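Local coordinates for protein HutD (Pseudomonas fluorescens, PDB 5FCC) that is a cupin-clan protein of uncertain biochemical role, probably linked to histidine utilisation, at residues Trp47-Ala52 with Phe116-Ser121. Sequence-based numbering, arbitrary orientation.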
loop_
_atom_site.group_PDB
_atom_site.type_symbol
_atom_site.label_atom_id
_atom_site.label_comp_id
_atom_site.label_asym_id
_atom_site.label_seq_id
_atom_site.Cartn_x
_atom_site.Cartn_y
_atom_site.Cartn_z
ATOM N N TRP A 47 -12.168 -1.074 -2.217
ATOM C CA TRP A 47 -11.683 -1.860 -3.333
ATOM C C TRP A 47 -10.182 -1.669 -3.446
ATOM O O TRP A 47 -9.620 -0.688 -2.935
ATOM C CB TRP A 47 -12.372 -1.467 -4.637
ATOM C CG TRP A 47 -12.272 -0.024 -5.014
ATOM C CD1 TRP A 47 -13.220 0.955 -4.832
ATOM C CD2 TRP A 47 -11.170 0.605 -5.678
ATOM N NE1 TRP A 47 -12.778 2.157 -5.367
ATOM C CE2 TRP A 47 -11.519 1.966 -5.881
ATOM C CE3 TRP A 47 -9.946 0.148 -6.147
ATOM C CZ2 TRP A 47 -10.655 2.868 -6.487
ATOM C CZ3 TRP A 47 -9.093 1.045 -6.753
ATOM C CH2 TRP A 47 -9.451 2.379 -6.936
ATOM N N ARG A 48 -9.553 -2.588 -4.175
ATOM C CA ARG A 48 -8.113 -2.568 -4.372
ATOM C C ARG A 48 -7.757 -3.262 -5.688
ATOM O O ARG A 48 -8.355 -4.271 -6.046
ATOM C CB ARG A 48 -7.423 -3.247 -3.185
ATOM C CG ARG A 48 -5.925 -3.238 -3.271
ATOM C CD ARG A 48 -5.356 -4.181 -2.249
ATOM N NE ARG A 48 -3.906 -4.068 -2.262
ATOM C CZ ARG A 48 -3.104 -4.944 -1.680
ATOM N NH1 ARG A 48 -3.636 -5.991 -1.053
ATOM N NH2 ARG A 48 -1.782 -4.765 -1.728
ATOM N N LEU A 49 -6.812 -2.680 -6.420
ATOM C CA LEU A 49 -6.165 -3.332 -7.544
ATOM C C LEU A 49 -4.746 -3.669 -7.140
ATOM O O LEU A 49 -4.058 -2.848 -6.516
ATOM C CB LEU A 49 -6.125 -2.441 -8.766
ATOM C CG LEU A 49 -7.252 -2.548 -9.758
ATOM C CD1 LEU A 49 -8.530 -2.547 -9.054
ATOM C CD2 LEU A 49 -7.153 -1.372 -10.647
ATOM N N SER A 50 -4.304 -4.859 -7.513
ATOM C CA SER A 50 -2.936 -5.256 -7.213
ATOM C C SER A 50 -2.543 -6.366 -8.168
ATOM O O SER A 50 -3.401 -7.012 -8.780
ATOM C CB SER A 50 -2.807 -5.723 -5.767
ATOM O OG SER A 50 -3.520 -6.937 -5.569
ATOM N N ILE A 51 -1.236 -6.560 -8.309
ATOM C CA ILE A 51 -0.680 -7.718 -8.998
ATOM C C ILE A 51 -0.096 -8.632 -7.941
ATOM O O ILE A 51 0.745 -8.203 -7.135
ATOM C CB ILE A 51 0.382 -7.326 -10.014
ATOM C CG1 ILE A 51 -0.221 -6.402 -11.055
ATOM C CG2 ILE A 51 0.981 -8.595 -10.651
ATOM C CD1 ILE A 51 0.871 -5.725 -11.860
ATOM N N ALA A 52 -0.568 -9.873 -7.906
ATOM C CA ALA A 52 -0.017 -10.856 -6.993
ATOM C C ALA A 52 0.969 -11.714 -7.777
ATOM O O ALA A 52 0.660 -12.185 -8.880
ATOM C CB ALA A 52 -1.098 -11.691 -6.322
ATOM N N PHE A 116 -3.489 -10.405 -11.956
ATOM C CA PHE A 116 -4.132 -9.128 -11.721
ATOM C C PHE A 116 -5.314 -9.352 -10.794
ATOM O O PHE A 116 -6.217 -10.134 -11.124
ATOM C CB PHE A 116 -4.583 -8.522 -13.041
ATOM C CG PHE A 116 -5.334 -7.264 -12.872
ATOM C CD1 PHE A 116 -4.676 -6.113 -12.419
ATOM C CD2 PHE A 116 -6.698 -7.208 -13.143
ATOM C CE1 PHE A 116 -5.370 -4.915 -12.239
ATOM C CE2 PHE A 116 -7.407 -6.022 -12.990
ATOM C CZ PHE A 116 -6.726 -4.855 -12.511
ATOM N N ASN A 117 -5.303 -8.691 -9.635
ATOM C CA ASN A 117 -6.273 -8.884 -8.563
ATOM C C ASN A 117 -7.174 -7.665 -8.451
ATOM O O ASN A 117 -6.696 -6.550 -8.187
ATOM C CB ASN A 117 -5.605 -9.093 -7.197
ATOM C CG ASN A 117 -5.060 -10.494 -7.003
ATOM O OD1 ASN A 117 -5.053 -11.311 -7.921
ATOM N ND2 ASN A 117 -4.533 -10.753 -5.808
ATOM N N LEU A 118 -8.475 -7.890 -8.590
ATOM C CA LEU A 118 -9.484 -6.936 -8.162
ATOM C C LEU A 118 -10.140 -7.503 -6.921
ATOM O O LEU A 118 -10.464 -8.694 -6.879
ATOM C CB LEU A 118 -10.558 -6.688 -9.219
ATOM C CG LEU A 118 -11.810 -5.994 -8.695
ATOM C CD1 LEU A 118 -11.495 -4.535 -8.183
ATOM C CD2 LEU A 118 -12.889 -6.000 -9.760
ATOM N N ILE A 119 -10.342 -6.652 -5.923
ATOM C CA ILE A 119 -11.134 -7.002 -4.762
ATOM C C ILE A 119 -12.024 -5.815 -4.475
ATOM O O ILE A 119 -11.585 -4.668 -4.601
ATOM C CB ILE A 119 -10.245 -7.386 -3.552
ATOM C CG1 ILE A 119 -11.111 -7.890 -2.397
ATOM C CG2 ILE A 119 -9.348 -6.204 -3.101
ATOM C CD1 ILE A 119 -10.361 -8.621 -1.317
ATOM N N TYR A 120 -13.283 -6.072 -4.107
ATOM C CA TYR A 120 -14.119 -4.962 -3.686
ATOM C C TYR A 120 -15.169 -5.468 -2.715
ATOM O O TYR A 120 -15.480 -6.665 -2.644
ATOM C CB TYR A 120 -14.775 -4.246 -4.872
ATOM C CG TYR A 120 -15.787 -5.153 -5.547
ATOM C CD1 TYR A 120 -15.381 -6.110 -6.467
ATOM C CD2 TYR A 120 -17.136 -5.083 -5.218
ATOM C CE1 TYR A 120 -16.301 -6.978 -7.052
ATOM C CE2 TYR A 120 -18.057 -5.938 -5.801
ATOM C CZ TYR A 120 -17.632 -6.866 -6.725
ATOM O OH TYR A 120 -18.566 -7.698 -7.278
ATOM N N SER A 121 -15.699 -4.521 -1.957
ATOM C CA SER A 121 -16.746 -4.785 -0.995
ATOM C C SER A 121 -18.065 -4.631 -1.719
ATOM O O SER A 121 -18.396 -3.515 -2.136
ATOM C CB SER A 121 -16.653 -3.791 0.166
ATOM O OG SER A 121 -17.861 -3.793 0.901
HETATM O O HOH W 1 -6.189 -6.205 -4.980
#
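The backbone oxygen of Asn-117 accepts two hydrogen bonds: Ser-50 N donates to Asn-117 O at 3.0 Å, in the carbonyl plane, and a water adds a longer one, while the CA-H of Leu-49 also points at this oxygen. The same water lies 2.8 Å from Ser-50 OG, joining hydroxyl and carbonyl on the face that carries Arg-48, Ser-50, Asn-117 and Ile-119. Ser-50 O in turn accepts from Asn-117 N at 2.7 Å, nearly straight on to the carbonyl, and Arg-48 and Ile-119 form the next reciprocal pair. There the CG2 methyl of Ile-119 rests on Arg-48 CB (3.5 Å). With CG anti to the backbone N (chi1 -178°) and an extended chain, Arg-48 carries its guanidinium away from Ile-119, over Ser-50 CB and to a salt bridge with Glu-33. These antiparallel strands are central neighbours in one sheet of a cupin-type beta-sandwich; the opposing sheet, through strands 144-149 and 184-191, packs on the other face. On that face Leu-49 CG sits 3.6 Å from Phe-116 CZ, meeting the ring obliquely, and Leu-49 CD1 touches Leu-118 CD1 at 3.7 Å. An alanine at Leu-49 lacks CG and both methyls, which would probably open a gap beside the Phe-116 ring and leave Leu-118 CD1 poorly packed. Phe-116 also stacks on Phe-148. At the other end Trp-47 CB meets Tyr-120 CB at 3.7 Å, whereas the indole turns from Tyr-120 to pack edge-to-face with Tyr-125.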